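Local coordinates for glutathione transferase lambda1 (Populus trichocarpa, PDB 4PQH), which probably catalyses the conjugation of glutathione to electrophilic substrates with release of a halide, as a monomeric thiol-transferase of the plant lambda class, at residues V58-D61 with A67-K70; P80-N85 with I96-S101; Y192-G197 with A203-M208. All blocks are in the same frame, centred on the assembly; numbering follows the deposited sequence.

Overall arrangement
Contacts 1 and 2 lie in the thioredoxin-like N-terminal domain, where each packs a helix on the same mixed sheet, and contact 3 lies in the helical C-terminal one. A probable hydrogen bond between Tyr69 and Ser81 connects the first two. Contact 1 is fully buried and apolar, its aromatic rings sending their polar groups elsewhere. Contact 2 grades from a buried aliphatic centre to a partly exposed tyrosine-histidine meeting. Contact 3, with its centre about 35 Å from that of contact 1, is the smallest: a loop shaped by polar bonds lends two side chains to an isoleucine, far from the glutathione site.

Contact 1 of 3, residues V58-D61 with A67-K70; sequences VPID and AWYK
Ile60 sets its terminal methyl on the ring of Tyr69, a clear case of a CH-pi contact between the residues that leave strand 55-59 and helix 67-73. CD1 lies 4.0 Å from the centroid of the Tyr69 ring, only 16° off the ring normal, and is displaced slightly toward the CD2 rim. The conformation explains the reach: CG1 of Ile60 sits between the backbone N and the carbonyl carbon (chi1 66°), and the chain then runs on extended, so that CD1 is carried out to the helix. In Tyr69, chi1 of -177° swings the ring away from the helix backbone toward Ile60, and the two side chains cross at about a right angle.

The other branch of Ile60 serves Trp68, whose CH2 is 4.4 Å from Ile60 CG2. Val58 CG1 approaches the same CH2 atom at the edge of the indole, near its plane and again at 4.4 Å. These are looser contacts than the one on Tyr69. Both polar groups of the aromatic pair are satisfied elsewhere: Trp68 NE1 binds Ser18 O, and Tyr69 OH bonds to Lys78 O and Ser81 OG, close to the glutathione site.

Helix 67-73 thus packs beside the last part of strand 55-59, an outermost strand of the thioredoxin-like sheet, and the residues after it, while the neighbouring strand 28-32 brings Tyr31 against both Val58 and Trp68.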
loop_
_atom_site.group_PDB
_atom_site.type_symbol
_atom_site.label_atom_id
_atom_site.label_comp_id
_atom_site.label_asym_id
_atom_site.label_seq_id
_atom_site.Cartn_x
_atom_site.Cartn_y
_atom_site.Cartn_z
ATOM N N VAL A 58 -8.947 8.085 9.235
ATOM C CA VAL A 58 -10.285 7.702 9.676
ATOM C C VAL A 58 -10.463 6.205 9.456
ATOM O O VAL A 58 -10.835 5.766 8.362
ATOM C CB VAL A 58 -11.397 8.480 8.943
ATOM C CG1 VAL A 58 -12.768 8.091 9.496
ATOM C CG2 VAL A 58 -11.188 9.973 9.086
ATOM N N PRO A 59 -10.163 5.408 10.487
ATOM C CA PRO A 59 -10.287 3.954 10.360
ATOM C C PRO A 59 -11.711 3.487 10.604
ATOM O O PRO A 59 -12.368 3.934 11.548
ATOM C CB PRO A 59 -9.348 3.427 11.444
ATOM C CG PRO A 59 -9.321 4.511 12.475
ATOM C CD PRO A 59 -9.570 5.814 11.774
ATOM N N ILE A 60 -12.179 2.595 9.739
ATOM C CA ILE A 60 -13.501 2.014 9.900
ATOM C C ILE A 60 -13.388 0.500 9.994
ATOM O O ILE A 60 -12.387 -0.095 9.584
ATOM C CB ILE A 60 -14.467 2.437 8.760
ATOM C CG1 ILE A 60 -14.022 1.859 7.413
ATOM C CG2 ILE A 60 -14.598 3.960 8.693
ATOM C CD1 ILE A 60 -15.000 2.138 6.281
ATOM N N ASP A 61 -14.422 -0.117 10.558
ATOM C CA ASP A 61 -14.490 -1.559 10.745
ATOM C C ASP A 61 -15.314 -2.103 9.592
ATOM O O ASP A 61 -16.508 -1.866 9.536
ATOM C CB ASP A 61 -15.199 -1.836 12.073
ATOM C CG ASP A 61 -15.282 -3.315 12.419
ATOM O OD1 ASP A 61 -15.095 -4.176 11.533
ATOM O OD2 ASP A 61 -15.553 -3.614 13.601
ATOM N N ALA A 67 -22.855 3.316 8.138
ATOM C CA ALA A 67 -23.651 3.526 6.938
ATOM C C ALA A 67 -23.324 4.870 6.299
ATOM O O ALA A 67 -23.450 5.030 5.084
ATOM C CB ALA A 67 -25.131 3.438 7.259
ATOM N N TRP A 68 -22.888 5.828 7.116
ATOM C CA TRP A 68 -22.553 7.155 6.603
ATOM C C TRP A 68 -21.366 7.147 5.644
ATOM O O TRP A 68 -21.165 8.107 4.908
ATOM C CB TRP A 68 -22.341 8.189 7.728
ATOM C CG TRP A 68 -21.319 7.834 8.792
ATOM C CD1 TRP A 68 -21.582 7.487 10.088
ATOM C CD2 TRP A 68 -19.885 7.817 8.659
ATOM N NE1 TRP A 68 -20.409 7.251 10.764
ATOM C CE2 TRP A 68 -19.354 7.453 9.913
ATOM C CE3 TRP A 68 -19.002 8.080 7.605
ATOM C CZ2 TRP A 68 -17.985 7.319 10.135
ATOM C CZ3 TRP A 68 -17.638 7.953 7.829
ATOM C CH2 TRP A 68 -17.144 7.577 9.085
ATOM N N TYR A 69 -20.581 6.072 5.650
ATOM C CA TYR A 69 -19.427 6.003 4.760
ATOM C C TYR A 69 -19.892 5.930 3.311
ATOM O O TYR A 69 -19.522 6.762 2.488
ATOM C CB TYR A 69 -18.502 4.830 5.105
ATOM C CG TYR A 69 -17.258 4.773 4.238
ATOM C CD1 TYR A 69 -16.321 5.806 4.254
ATOM C CD2 TYR A 69 -17.020 3.690 3.398
ATOM C CE1 TYR A 69 -15.191 5.754 3.466
ATOM C CE2 TYR A 69 -15.884 3.639 2.600
ATOM C CZ TYR A 69 -14.978 4.678 2.638
ATOM O OH TYR A 69 -13.847 4.633 1.849
ATOM N N LYS A 70 -20.728 4.943 3.012
ATOM C CA LYS A 70 -21.274 4.790 1.672
ATOM C C LYS A 70 -22.201 5.956 1.326
ATOM O O LYS A 70 -22.240 6.419 0.186
ATOM C CB LYS A 70 -22.016 3.454 1.563
ATOM C CG LYS A 70 -22.840 3.275 0.295
ATOM C CD LYS A 70 -23.515 1.910 0.273
ATOM C CE LYS A 70 -24.495 1.787 -0.888
ATOM N NZ LYS A 70 -23.835 2.009 -2.205
#

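Contact 2 of 3, residues P80-N85 with I96-S101; sequences PSLEHN and IKYIDS
Tyr98 and His84 meet edge to edge, the phenol oxygen near the plane of the imidazole and His84 CD2 near the plane of the phenol. Tyr98 OH comes to 3.1 Å from His84 CD2, a carbon, while the imidazole uses its ND1 on Thr28 OG1. Tyr98 is extended from the helix with CG anti to the backbone N (chi1 180°), which carries the hydroxyl across to the strand. A water also lies 3.1 Å from Tyr98 OH and beside His84 O, although its distance to that carbonyl is so short that the bridge is doubtful.

Deeper in, Leu82 works through a single methyl. Its CD2 is 3.8 Å from Tyr98 CD2, the two side chains crossing at about a right angle, and equally 3.8 Å from Ile99 CG1. The methyl thus touches two consecutive helix residues. This is the strand-to-helix packing of the second half of a thioredoxin fold, in which a beta hairpin leads into the last helix of the domain; the axes of strand 81-84 and helix 96-101 pass 10.6 Å apart at 30°. Pro80, preceded by a cis peptide bond, comes just before the strand and touches the bound glutathione, as the cis-proline of this fold does.

The phenol ring also stacks with His102, one helical turn on, and takes Lys89 as a cation-pi partner, while Ile99 continues the packing onto Val42 of helix 37-48. With an alanine at Tyr98, Leu82 CD2 and the CD2 edge of His84 would probably lose their cover, and Lys89 its aromatic partner.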
loop_
_atom_site.group_PDB
_atom_site.type_symbol
_atom_site.label_atom_id
_atom_site.label_comp_id
_atom_site.label_asym_id
_atom_site.label_seq_id
_atom_site.Cartn_x
_atom_site.Cartn_y
_atom_site.Cartn_z
ATOM N N PRO A 80 -9.142 2.087 0.450
ATOM C CA PRO A 80 -9.091 3.472 0.927
ATOM C C PRO A 80 -9.855 4.452 0.055
ATOM O O PRO A 80 -10.108 4.202 -1.123
ATOM C CB PRO A 80 -7.601 3.807 0.835
ATOM C CG PRO A 80 -7.141 3.008 -0.340
ATOM C CD PRO A 80 -7.907 1.708 -0.261
ATOM N N SER A 81 -10.203 5.580 0.655
ATOM C CA SER A 81 -10.620 6.749 -0.097
ATOM C C SER A 81 -9.998 7.976 0.565
ATOM O O SER A 81 -9.696 7.964 1.765
ATOM C CB SER A 81 -12.145 6.856 -0.178
ATOM O OG SER A 81 -12.725 7.143 1.080
ATOM N N LEU A 82 -9.799 9.021 -0.228
ATOM C CA LEU A 82 -9.153 10.235 0.240
ATOM C C LEU A 82 -10.077 11.411 0.002
ATOM O O LEU A 82 -10.495 11.659 -1.132
ATOM C CB LEU A 82 -7.835 10.464 -0.501
ATOM C CG LEU A 82 -7.054 11.714 -0.086
ATOM C CD1 LEU A 82 -6.498 11.560 1.325
ATOM C CD2 LEU A 82 -5.949 12.011 -1.086
ATOM N N GLU A 83 -10.400 12.113 1.086
ATOM C CA GLU A 83 -11.180 13.336 1.048
ATOM C C GLU A 83 -10.200 14.495 1.074
ATOM O O GLU A 83 -9.469 14.684 2.051
ATOM C CB GLU A 83 -12.088 13.389 2.274
ATOM C CG GLU A 83 -12.886 14.660 2.434
ATOM C CD GLU A 83 -13.547 14.744 3.797
ATOM O OE1 GLU A 83 -13.627 13.701 4.477
ATOM O OE2 GLU A 83 -13.976 15.848 4.193
ATOM N N HIS A 84 -10.174 15.264 -0.010
ATOM C CA HIS A 84 -9.224 16.357 -0.145
ATOM C C HIS A 84 -9.783 17.363 -1.139
ATOM O O HIS A 84 -10.226 16.984 -2.222
ATOM C CB HIS A 84 -7.870 15.824 -0.631
ATOM C CG HIS A 84 -6.816 16.879 -0.771
ATOM N ND1 HIS A 84 -6.374 17.633 0.296
ATOM C CD2 HIS A 84 -6.116 17.303 -1.847
ATOM C CE1 HIS A 84 -5.449 18.479 -0.120
ATOM N NE2 HIS A 84 -5.274 18.303 -1.417
ATOM N N ASN A 85 -9.775 18.638 -0.759
ATOM C CA ASN A 85 -10.239 19.716 -1.631
ATOM C C ASN A 85 -11.600 19.459 -2.273
ATOM O O ASN A 85 -11.747 19.568 -3.492
ATOM C CB ASN A 85 -9.206 20.016 -2.723
ATOM C CG ASN A 85 -7.941 20.642 -2.176
ATOM O OD1 ASN A 85 -7.930 21.196 -1.077
ATOM N ND2 ASN A 85 -6.865 20.565 -2.949
ATOM N N ILE A 96 -1.910 6.858 -4.187
ATOM C CA ILE A 96 -0.509 7.058 -3.830
ATOM C C ILE A 96 0.146 8.030 -4.819
ATOM O O ILE A 96 0.943 8.883 -4.418
ATOM C CB ILE A 96 0.274 5.731 -3.656
ATOM C CG1 ILE A 96 0.465 5.010 -4.992
ATOM C CG2 ILE A 96 -0.403 4.847 -2.607
ATOM C CD1 ILE A 96 1.186 3.664 -4.858
ATOM N N LYS A 97 -0.213 7.945 -6.097
ATOM C CA LYS A 97 0.286 8.909 -7.079
ATOM C C LYS A 97 -0.246 10.315 -6.808
ATOM O O LYS A 97 0.498 11.302 -6.898
ATOM C CB LYS A 97 -0.061 8.468 -8.504
ATOM C CG LYS A 97 0.673 7.222 -8.970
ATOM C CD LYS A 97 0.224 6.832 -10.365
ATOM C CE LYS A 97 0.934 5.581 -10.850
ATOM N NZ LYS A 97 0.343 5.084 -12.121
ATOM N N TYR A 98 -1.519 10.401 -6.443
ATOM C CA TYR A 98 -2.158 11.678 -6.168
ATOM C C TYR A 98 -1.542 12.371 -4.955
ATOM O O TYR A 98 -1.195 13.554 -5.021
ATOM C CB TYR A 98 -3.669 11.483 -5.978
ATOM C CG TYR A 98 -4.376 12.783 -5.680
ATOM C CD1 TYR A 98 -4.819 13.605 -6.708
ATOM C CD2 TYR A 98 -4.578 13.200 -4.370
ATOM C CE1 TYR A 98 -5.451 14.804 -6.432
ATOM C CE2 TYR A 98 -5.205 14.387 -4.089
ATOM C CZ TYR A 98 -5.644 15.185 -5.119
ATOM O OH TYR A 98 -6.281 16.368 -4.833
ATOM N N ILE A 99 -1.392 11.644 -3.854
ATOM C CA ILE A 99 -0.788 12.222 -2.661
ATOM C C ILE A 99 0.643 12.671 -2.942
ATOM O O ILE A 99 1.059 13.757 -2.530
ATOM C CB ILE A 99 -0.843 11.251 -1.462
ATOM C CG1 ILE A 99 -2.287 11.149 -0.964
ATOM C CG2 ILE A 99 0.089 11.727 -0.340
ATOM C CD1 ILE A 99 -2.483 10.158 0.148
ATOM N N ASP A 100 1.375 11.853 -3.686
ATOM C CA ASP A 100 2.760 12.170 -3.996
ATOM C C ASP A 100 2.889 13.500 -4.729
ATOM O O ASP A 100 3.878 14.216 -4.552
ATOM C CB ASP A 100 3.382 11.054 -4.832
ATOM C CG ASP A 100 4.871 11.241 -5.043
ATOM O OD1 ASP A 100 5.585 11.622 -4.082
ATOM O OD2 ASP A 100 5.327 10.996 -6.180
ATOM N N SER A 101 1.882 13.832 -5.529
ATOM C CA SER A 101 1.951 14.973 -6.428
ATOM C C SER A 101 1.094 16.157 -6.006
ATOM O O SER A 101 0.986 17.131 -6.746
ATOM C CB SER A 101 1.598 14.547 -7.853
ATOM O OG SER A 101 0.257 14.113 -7.933
HETATM O O HOH W 1 -9.202 15.630 -4.058
#

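Contact 3 of 3, residues Y192-G197 with A203-M208; sequences YDITAG and AWIEEM
Asp193 OD1 is gripped twice by Thr195, the residue whose methyl meets Ile205 across the contact. The backbone N of Thr195 donates to Asp193 OD1 at 2.9 Å, with an N-H...O angle of 150°, arriving from well above the carboxylate plane. The hydroxyl donates as well, Thr195 OG1 lying 2.7 Å from Asp193 OD1 on its syn side, 26° out of the plane. Both donors come from the same face of the carboxylate, so one oxygen fixes the threonine main chain and its side-chain rotation together.

That rotation decides what faces the helix. With OG1 between the backbone N and the carbonyl carbon, turned to the aspartate, CG2 lies anti to the carbonyl carbon and is offered to Ile205. The CD1 methyl of Ile205 lies 4.1 Å from Thr195 CG2, the two side chains crossing nearly at right angles. It is 4.1 Å from Ile194 CD1 too, there methyl to methyl along an oblique approach. One terminal methyl of the helix is therefore shared by two successive loop residues, a modest apolar contact beside the polar Asp193-Thr195 bonds.

Around this point Ile194 also rests on Gln183 and Leu186 of helix 170-190 and on Leu201, while Ile205 shares Gln183. Ile194 O accepts from NH1 of Arg198, the residue just ahead of helix 199-208. Within the loop, Ala196 N donates to Asp193 O at 3.1 Å, closing a type I beta turn. The aspartate thus begins both that turn and an Asx turn, a compact Asp-x-Thr arrangement that here joins two helices of the all-helical C-terminal domain of the glutathione transferase fold.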
loop_
_atom_site.group_PDB
_atom_site.type_symbol
_atom_site.label_atom_id
_atom_site.label_comp_id
_atom_site.label_asym_id
_atom_site.label_seq_id
_atom_site.Cartn_x
_atom_site.Cartn_y
_atom_site.Cartn_z
ATOM N N TYR A 192 7.003 -22.491 2.384
ATOM C CA TYR A 192 7.755 -21.924 1.269
ATOM C C TYR A 192 8.388 -20.607 1.680
ATOM O O TYR A 192 7.690 -19.671 2.045
ATOM C CB TYR A 192 6.820 -21.676 0.083
ATOM C CG TYR A 192 7.537 -21.307 -1.196
ATOM C CD1 TYR A 192 8.182 -22.276 -1.947
ATOM C CD2 TYR A 192 7.564 -19.993 -1.657
ATOM C CE1 TYR A 192 8.839 -21.957 -3.113
ATOM C CE2 TYR A 192 8.216 -19.665 -2.835
ATOM C CZ TYR A 192 8.851 -20.654 -3.557
ATOM O OH TYR A 192 9.508 -20.349 -4.725
ATOM N N ASP A 193 9.712 -20.546 1.618
ATOM C CA ASP A 193 10.444 -19.324 1.937
ATOM C C ASP A 193 10.755 -18.548 0.663
ATOM O O ASP A 193 11.624 -18.942 -0.115
ATOM C CB ASP A 193 11.740 -19.695 2.658
ATOM C CG ASP A 193 12.615 -18.496 2.971
ATOM O OD1 ASP A 193 12.205 -17.336 2.714
ATOM O OD2 ASP A 193 13.730 -18.728 3.486
ATOM N N ILE A 194 10.064 -17.428 0.464
ATOM C CA ILE A 194 10.239 -16.646 -0.753
ATOM C C ILE A 194 11.659 -16.110 -0.946
ATOM O O ILE A 194 12.059 -15.840 -2.078
ATOM C CB ILE A 194 9.243 -15.470 -0.836
ATOM C CG1 ILE A 194 9.493 -14.450 0.281
ATOM C CG2 ILE A 194 7.816 -15.998 -0.821
ATOM C CD1 ILE A 194 8.616 -13.237 0.184
ATOM N N THR A 195 12.423 -15.967 0.138
ATOM C CA THR A 195 13.780 -15.421 0.034
ATOM C C THR A 195 14.785 -16.453 -0.466
ATOM O O THR A 195 15.892 -16.091 -0.874
ATOM C CB THR A 195 14.304 -14.831 1.368
ATOM O OG1 THR A 195 14.487 -15.874 2.334
ATOM C CG2 THR A 195 13.360 -13.767 1.904
ATOM N N ALA A 196 14.420 -17.730 -0.412
ATOM C CA ALA A 196 15.343 -18.781 -0.831
ATOM C C ALA A 196 15.632 -18.701 -2.328
ATOM O O ALA A 196 14.736 -18.861 -3.155
ATOM C CB ALA A 196 14.805 -20.144 -0.450
ATOM N N GLY A 197 16.883 -18.413 -2.670
ATOM C CA GLY A 197 17.279 -18.273 -4.058
ATOM C C GLY A 197 16.961 -16.916 -4.665
ATOM O O GLY A 197 17.113 -16.727 -5.870
ATOM N N ALA A 203 17.062 -8.747 0.074
ATOM C CA ALA A 203 17.613 -7.429 0.373
ATOM C C ALA A 203 16.526 -6.343 0.390
ATOM O O ALA A 203 16.530 -5.458 1.247
ATOM C CB ALA A 203 18.707 -7.070 -0.633
ATOM N N TRP A 204 15.594 -6.422 -0.558
ATOM C CA TRP A 204 14.487 -5.474 -0.637
ATOM C C TRP A 204 13.666 -5.515 0.651
ATOM O O TRP A 204 13.315 -4.481 1.213
ATOM C CB TRP A 204 13.607 -5.799 -1.846
ATOM C CG TRP A 204 12.471 -4.840 -2.059
ATOM C CD1 TRP A 204 12.476 -3.726 -2.845
ATOM C CD2 TRP A 204 11.154 -4.930 -1.497
ATOM N NE1 TRP A 204 11.252 -3.103 -2.796
ATOM C CE2 TRP A 204 10.418 -3.829 -1.985
ATOM C CE3 TRP A 204 10.529 -5.833 -0.628
ATOM C CZ2 TRP A 204 9.090 -3.601 -1.621
ATOM C CZ3 TRP A 204 9.210 -5.608 -0.277
ATOM C CH2 TRP A 204 8.504 -4.506 -0.774
ATOM N N ILE A 205 13.368 -6.720 1.130
ATOM C CA ILE A 205 12.607 -6.860 2.356
ATOM C C ILE A 205 13.374 -6.252 3.533
ATOM O O ILE A 205 12.802 -5.517 4.351
ATOM C CB ILE A 205 12.230 -8.335 2.604
ATOM C CG1 ILE A 205 11.254 -8.823 1.526
ATOM C CG2 ILE A 205 11.617 -8.503 3.995
ATOM C CD1 ILE A 205 11.081 -10.320 1.537
ATOM N N GLU A 206 14.676 -6.533 3.602
ATOM C CA GLU A 206 15.492 -5.960 4.667
ATOM C C GLU A 206 15.512 -4.431 4.614
ATOM O O GLU A 206 15.420 -3.771 5.653
ATOM C CB GLU A 206 16.921 -6.515 4.652
ATOM C CG GLU A 206 17.781 -5.960 5.777
ATOM C CD GLU A 206 19.121 -6.648 5.896
ATOM O OE1 GLU A 206 19.606 -7.200 4.887
ATOM O OE2 GLU A 206 19.690 -6.635 7.008
ATOM N N GLU A 207 15.608 -3.872 3.412
ATOM C CA GLU A 207 15.658 -2.426 3.276
ATOM C C GLU A 207 14.311 -1.763 3.569
ATOM O O GLU A 207 14.259 -0.694 4.180
ATOM C CB GLU A 207 16.190 -2.059 1.897
ATOM C CG GLU A 207 17.668 -2.469 1.704
ATOM C CD GLU A 207 18.583 -1.925 2.798
ATOM O OE1 GLU A 207 18.528 -0.702 3.076
ATOM O OE2 GLU A 207 19.343 -2.726 3.393
ATOM N N MET A 208 13.224 -2.398 3.143
ATOM C CA MET A 208 11.895 -1.890 3.468
ATOM C C MET A 208 11.691 -1.853 4.967
ATOM O O MET A 208 11.136 -0.895 5.510
ATOM C CB MET A 208 10.816 -2.766 2.842
ATOM C CG MET A 208 10.621 -2.510 1.373
ATOM S SD MET A 208 10.219 -0.786 1.000
ATOM C CE MET A 208 8.811 -0.488 2.072
#